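Local coordinates for protein phosphoglycolate phosphatase (Lactobacillus plantarum, PDB 2HDO) that probably hydrolyses 2-phosphoglycolate to glycolate and phosphate, as a putative phosphoglycolate phosphatase of the haloacid dehalogenase-like hydrolase family, at residues F9-T14 with L101-S106; T23-E28 with A76-Q81. One frame throughout, in Å; residues are numbered along the deposited sequence.

Contact 1. Residues F9-T14 with L101-S106. With PO4 (phosphate ion), chain B.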
loop_
_atom_site.group_PDB
_atom_site.type_symbol
_atom_site.label_atom_id
_atom_site.label_comp_id
_atom_site.label_asym_id
_atom_site.label_seq_id
_atom_site.Cartn_x
_atom_site.Cartn_y
_atom_site.Cartn_z
ATOM N N PHE A 9 -7.237 -3.286 -0.142
ATOM C CA PHE A 9 -5.860 -3.659 0.036
ATOM C C PHE A 9 -4.941 -2.485 -0.314
ATOM O O PHE A 9 -5.152 -1.804 -1.296
ATOM C CB PHE A 9 -5.442 -4.805 -0.906
ATOM C CG PHE A 9 -6.158 -6.104 -0.661
ATOM C CD1 PHE A 9 -7.401 -6.308 -1.230
ATOM C CD2 PHE A 9 -5.604 -7.108 0.128
ATOM C CE1 PHE A 9 -8.102 -7.475 -1.006
ATOM C CE2 PHE A 9 -6.300 -8.302 0.327
ATOM C CZ PHE A 9 -7.553 -8.468 -0.221
ATOM N N ASP A 10 -3.916 -2.297 0.500
ATOM C CA ASP A 10 -2.688 -1.566 0.067
ATOM C C ASP A 10 -1.850 -2.448 -0.855
ATOM O O ASP A 10 -2.033 -3.655 -0.872
ATOM C CB ASP A 10 -1.853 -1.222 1.300
ATOM C CG ASP A 10 -0.996 -0.018 1.100
ATOM O OD1 ASP A 10 -1.028 0.595 0.001
ATOM O OD2 ASP A 10 -0.263 0.300 2.053
ATOM N N ILE A 11 -0.915 -1.875 -1.623
ATOM C CA ILE A 11 -0.113 -2.670 -2.523
ATOM C C ILE A 11 1.245 -2.980 -1.902
ATOM O O ILE A 11 1.584 -4.135 -1.645
ATOM C CB ILE A 11 0.069 -1.981 -3.891
ATOM C CG1 ILE A 11 -1.289 -1.855 -4.574
ATOM C CG2 ILE A 11 0.999 -2.810 -4.764
ATOM C CD1 ILE A 11 -1.334 -0.898 -5.757
ATOM N N ASP A 12 2.001 -1.937 -1.632
ATOM C CA ASP A 12 3.407 -2.117 -1.251
ATOM C C ASP A 12 3.540 -2.701 0.131
ATOM O O ASP A 12 3.022 -2.132 1.085
ATOM C CB ASP A 12 4.148 -0.781 -1.330
ATOM C CG ASP A 12 4.215 -0.234 -2.727
ATOM O OD1 ASP A 12 4.953 -0.830 -3.560
ATOM O OD2 ASP A 12 3.536 0.806 -2.992
ATOM N N GLY A 13 4.250 -3.825 0.261
ATOM C CA GLY A 13 4.366 -4.496 1.561
ATOM C C GLY A 13 3.199 -5.361 1.968
ATOM O O GLY A 13 3.170 -5.911 3.077
ATOM N N THR A 14 2.221 -5.501 1.076
ATOM C CA THR A 14 1.002 -6.264 1.357
ATOM C C THR A 14 0.759 -7.247 0.205
ATOM O O THR A 14 0.814 -8.448 0.391
ATOM C CB THR A 14 -0.233 -5.344 1.522
ATOM O OG1 THR A 14 -0.010 -4.479 2.652
ATOM C CG2 THR A 14 -1.504 -6.159 1.792
ATOM N N LEU A 101 -13.916 -6.134 -3.897
ATOM C CA LEU A 101 -12.490 -6.053 -3.660
ATOM C C LEU A 101 -11.976 -4.734 -4.257
ATOM O O LEU A 101 -12.447 -4.271 -5.309
ATOM C CB LEU A 101 -11.735 -7.229 -4.314
ATOM C CG LEU A 101 -12.138 -8.652 -3.898
ATOM C CD1 LEU A 101 -11.257 -9.635 -4.600
ATOM C CD2 LEU A 101 -12.049 -8.839 -2.397
ATOM N N GLY A 102 -11.021 -4.114 -3.587
ATOM C CA GLY A 102 -10.363 -2.974 -4.178
ATOM C C GLY A 102 -8.977 -2.683 -3.605
ATOM O O GLY A 102 -8.474 -3.349 -2.672
ATOM N N ILE A 103 -8.409 -1.633 -4.163
ATOM C CA ILE A 103 -7.091 -1.163 -3.842
ATOM C C ILE A 103 -7.161 0.321 -3.437
ATOM O O ILE A 103 -7.831 1.131 -4.066
ATOM C CB ILE A 103 -6.152 -1.348 -5.049
ATOM C CG1 ILE A 103 -5.820 -2.839 -5.170
ATOM C CG2 ILE A 103 -4.856 -0.499 -4.867
ATOM C CD1 ILE A 103 -4.920 -3.175 -6.278
ATOM N N VAL A 104 -6.459 0.666 -2.371
ATOM C CA VAL A 104 -6.295 2.056 -1.948
ATOM C C VAL A 104 -4.816 2.269 -1.690
ATOM O O VAL A 104 -4.249 1.760 -0.713
ATOM C CB VAL A 104 -7.100 2.366 -0.628
ATOM C CG1 VAL A 104 -6.907 3.818 -0.216
ATOM C CG2 VAL A 104 -8.529 1.982 -0.778
ATOM N N THR A 105 -4.178 3.005 -2.584
ATOM C CA THR A 105 -2.715 3.083 -2.600
ATOM C C THR A 105 -2.279 4.545 -2.729
ATOM O O THR A 105 -2.958 5.360 -3.320
ATOM C CB THR A 105 -2.104 2.241 -3.768
ATOM O OG1 THR A 105 -0.653 2.306 -3.756
ATOM C CG2 THR A 105 -2.599 2.709 -5.134
ATOM N N SER A 106 -1.086 4.818 -2.215
ATOM C CA SER A 106 -0.458 6.115 -2.377
ATOM C C SER A 106 0.313 6.193 -3.689
ATOM O O SER A 106 0.831 7.258 -4.038
ATOM C CB SER A 106 0.451 6.403 -1.180
ATOM O OG SER A 106 1.521 5.477 -1.110
HETATM P P PO4 B . 1.114 1.866 -0.870
HETATM O O1 PO4 B . 0.126 2.957 -0.373
HETATM O O2 PO4 B . 0.668 0.834 -1.929
HETATM O O3 PO4 B . 1.585 1.078 0.377
HETATM O O4 PO4 B . 2.334 2.572 -1.473
#
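With CG1 of I11 anti to its own carbonyl carbon (chi1 -64°) and the chain extended beyond it, CD1 is carried across to I103 and T105: it lies 3.7 Å from I103 CG2, the two isoleucine side chains crossing at about a right angle, and also touches T105 CB. In T105, OG1 stands anti to the backbone N (chi1 -179°), which leaves CG2 on the I11 side and aims the hydroxyl at the phosphate ion, with OG1 donating to phosphate O2 at 2.7 Å. The same O2 accepts the backbone N-H groups of I11 and D12, so three donors from both segments grip one oxygen; the bond from D12 N, 3.1 Å long to O2, is nearly straight at 174°. Phosphate O1 takes the backbone N-H of S106, N to O1 2.9 Å. D10 OD1 lies unusually close to the phosphorus, so the nature of that contact is doubtful; K138 forms a salt bridge with D10 OD1 and also bonds the phosphate. The motif D10, D12, T14 fits the DxDx(T/V) signature of HAD phosphatases, in which the first aspartate is the nucleophile; the ion probably marks the substrate phosphate site.

Behind the site the backbones pair as parallel strands: F9 N donates to G102 O (2.8 Å) and V104 N to F9 O (3.0 Å). G102 O lies at the edge of the F9 ring, in its plane. Strand 100-104 sits between strands 6-9 and 125-129, while strand 158-162 flanks 6-9 on its far side, and helix 109-116 covers I11 and T105 through L112.

Contact 2. Residues T23-E28 with A76-Q81. With PO4 (phosphate ion), chain C.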
loop_
_atom_site.group_PDB
_atom_site.type_symbol
_atom_site.label_atom_id
_atom_site.label_comp_id
_atom_site.label_asym_id
_atom_site.label_seq_id
_atom_site.Cartn_x
_atom_site.Cartn_y
_atom_site.Cartn_z
ATOM N N THR A 23 14.342 0.131 -2.401
ATOM C CA THR A 23 15.656 0.401 -1.869
ATOM C C THR A 23 16.596 0.845 -2.986
ATOM O O THR A 23 17.284 1.839 -2.863
ATOM C CB THR A 23 16.215 -0.790 -1.066
ATOM O OG1 THR A 23 15.326 -1.062 0.033
ATOM C CG2 THR A 23 17.629 -0.449 -0.559
ATOM N N THR A 24 16.638 0.065 -4.065
ATOM C CA THR A 24 17.498 0.343 -5.223
ATOM C C THR A 24 17.159 1.729 -5.819
ATOM O O THR A 24 18.008 2.535 -6.110
ATOM C CB THR A 24 17.274 -0.762 -6.290
ATOM O OG1 THR A 24 17.700 -2.029 -5.760
ATOM C CG2 THR A 24 18.022 -0.499 -7.590
ATOM N N VAL A 25 15.882 2.009 -5.949
ATOM C CA VAL A 25 15.439 3.214 -6.616
ATOM C C VAL A 25 15.760 4.405 -5.724
ATOM O O VAL A 25 16.322 5.384 -6.174
ATOM C CB VAL A 25 13.940 3.166 -6.916
ATOM C CG1 VAL A 25 13.472 4.549 -7.404
ATOM C CG2 VAL A 25 13.605 2.052 -7.938
HETATM N N MSE A 26 15.378 4.322 -4.452
HETATM C CA MSE A 26 15.687 5.442 -3.527
HETATM C C MSE A 26 17.176 5.769 -3.450
HETATM O O MSE A 26 17.592 6.949 -3.378
HETATM C CB MSE A 26 15.173 5.128 -2.133
HETATM C CG MSE A 26 13.712 5.118 -2.023
HETATM SE SE MSE A 26 12.942 6.919 -2.115
HETATM C CE MSE A 26 13.507 7.642 -0.331
ATOM N N ARG A 27 17.995 4.740 -3.447
ATOM C CA ARG A 27 19.456 4.941 -3.339
ATOM C C ARG A 27 19.915 5.729 -4.558
ATOM O O ARG A 27 20.776 6.628 -4.468
ATOM C CB ARG A 27 20.186 3.600 -3.207
ATOM C CG ARG A 27 21.684 3.761 -2.996
ATOM C CD ARG A 27 22.363 2.428 -2.671
ATOM N NE ARG A 27 21.951 1.944 -1.348
ATOM C CZ ARG A 27 21.360 0.771 -1.096
ATOM N NH1 ARG A 27 21.136 -0.121 -2.047
ATOM N NH2 ARG A 27 21.017 0.470 0.149
ATOM N N GLU A 28 19.361 5.380 -5.713
ATOM C CA GLU A 28 19.728 6.018 -6.964
ATOM C C GLU A 28 19.299 7.500 -6.976
ATOM O O GLU A 28 20.086 8.365 -7.301
ATOM C CB GLU A 28 19.138 5.193 -8.125
ATOM C CG GLU A 28 19.520 5.672 -9.496
ATOM C CD GLU A 28 18.909 4.803 -10.590
ATOM O OE1 GLU A 28 18.569 3.616 -10.284
ATOM O OE2 GLU A 28 18.712 5.306 -11.727
ATOM N N ALA A 76 9.812 3.181 -12.725
ATOM C CA ALA A 76 9.114 2.574 -13.863
ATOM C C ALA A 76 10.026 1.609 -14.665
ATOM O O ALA A 76 9.538 0.794 -15.471
ATOM C CB ALA A 76 8.508 3.636 -14.746
ATOM N N SER A 77 11.327 1.618 -14.387
ATOM C CA SER A 77 12.248 0.590 -14.911
ATOM C C SER A 77 12.494 -0.630 -14.029
ATOM O O SER A 77 13.317 -1.477 -14.386
ATOM C CB SER A 77 13.587 1.236 -15.206
ATOM O OG SER A 77 13.421 2.010 -16.358
ATOM N N HIS A 78 11.813 -0.720 -12.895
ATOM C CA HIS A 78 12.113 -1.744 -11.878
ATOM C C HIS A 78 10.957 -2.650 -11.508
ATOM O O HIS A 78 11.057 -3.405 -10.560
ATOM C CB HIS A 78 12.706 -1.085 -10.632
ATOM C CG HIS A 78 14.099 -0.595 -10.857
ATOM N ND1 HIS A 78 15.209 -1.381 -10.628
ATOM C CD2 HIS A 78 14.559 0.569 -11.371
ATOM C CE1 HIS A 78 16.296 -0.703 -10.957
ATOM N NE2 HIS A 78 15.930 0.482 -11.419
ATOM N N TYR A 79 9.865 -2.612 -12.249
ATOM C CA TYR A 79 8.745 -3.481 -11.925
ATOM C C TYR A 79 9.107 -4.959 -11.966
ATOM O O TYR A 79 8.516 -5.759 -11.211
ATOM C CB TYR A 79 7.578 -3.205 -12.851
ATOM C CG TYR A 79 7.086 -1.786 -12.783
ATOM C CD1 TYR A 79 6.782 -1.202 -11.573
ATOM C CD2 TYR A 79 6.910 -1.035 -13.930
ATOM C CE1 TYR A 79 6.326 0.081 -11.494
ATOM C CE2 TYR A 79 6.445 0.245 -13.858
ATOM C CZ TYR A 79 6.156 0.794 -12.638
ATOM O OH TYR A 79 5.701 2.066 -12.570
ATOM N N ASP A 80 10.065 -5.348 -12.802
ATOM C CA ASP A 80 10.493 -6.762 -12.843
ATOM C C ASP A 80 11.279 -7.210 -11.593
ATOM O O ASP A 80 11.540 -8.409 -11.419
ATOM C CB ASP A 80 11.300 -7.065 -14.119
ATOM N N GLN A 81 11.692 -6.259 -10.760
ATOM C CA GLN A 81 12.340 -6.520 -9.480
ATOM C C GLN A 81 11.288 -6.667 -8.379
ATOM O O GLN A 81 11.641 -6.835 -7.216
ATOM C CB GLN A 81 13.290 -5.346 -9.176
ATOM C CG GLN A 81 14.216 -5.384 -7.915
ATOM C CD GLN A 81 15.236 -4.163 -7.864
ATOM O OE1 GLN A 81 15.215 -3.273 -8.727
ATOM N NE2 GLN A 81 16.111 -4.154 -6.850
HETATM P P PO4 C . 17.853 2.500 -13.627
HETATM O O1 PO4 C . 17.854 2.103 -12.162
HETATM O O2 PO4 C . 17.730 4.031 -13.827
HETATM O O3 PO4 C . 16.693 1.843 -14.364
HETATM O O4 PO4 C . 19.148 1.983 -14.212
#
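The imidazole of H78 is approached obliquely by V25 and T24, while its NE2 edge meets a phosphate ion, probably from the crystallisation liquor, whose O1 lies in the ring plane. V25 CG2 makes an off-centre CH-pi contact, 4.2 Å from the ring centroid and 30° off the normal. T24 CG2 comes to CE1 of H78 at 3.8 Å, its side chain crossing that of H78 at about a right angle.

H78 NE2 reaches phosphate O1 at 2.6 Å with an N-H...O angle of 165°; H78 ND1 reaches Q81 OE1 at 2.7 Å, almost in line with the amide C=O, though OE1 is somewhat tilted from the ring plane. With acceptors at both nitrogens, the ring may well carry a proton on each, a state the nearby anion would probably stabilise. The E28 chain is extended, which carries its carboxylate to the same ion, E28 OE1 lying 2.5 Å from phosphate O1; a proton is probably held between them.

The Q81 chain is also extended, CG anti to the backbone N (chi1 -175°), and reaches across to helix 19-31. Its amide works at both ends: while OE1 takes the histidine N-H, Q81 NE2 donates to T24 OG1 at 2.9 Å, with the hydroxyl oxygen close to the amide plane. An alanine in place of Q81 would remove both bonds and is likely to leave H78 ND1 without its acceptor and the ring freer to turn.

The contact joins helix 19-31 to the loop after helix 64-75 by a polar chain beside a small apolar patch, where V74 and Y71 also touch V25. The position of these helices between the DxDx(T/V) loop and strand 100-104 is consistent with the helical cap of HAD phosphatases.

Overall arrangement
The two contacts lie in different parts of one HAD-like chain, their centres 19 Å apart and their nearest atoms about 8 Å apart without touching. Contact 1 is buried near the centre of the chain, in the six-stranded parallel sheet; contact 2 is at the surface, among helices of a probable cap. In chain order 9-14 comes first, then 23-28 and 76-81, and 101-106 last, so the whole of contact 2 falls within the sequence span that contact 1 bridges. Helix 19-31 follows soon after the loop carrying the aspartate motif, and strand 83-84 pairs with strand 16-17 on the return. This topology is consistent with a cap inserted beside a core active site.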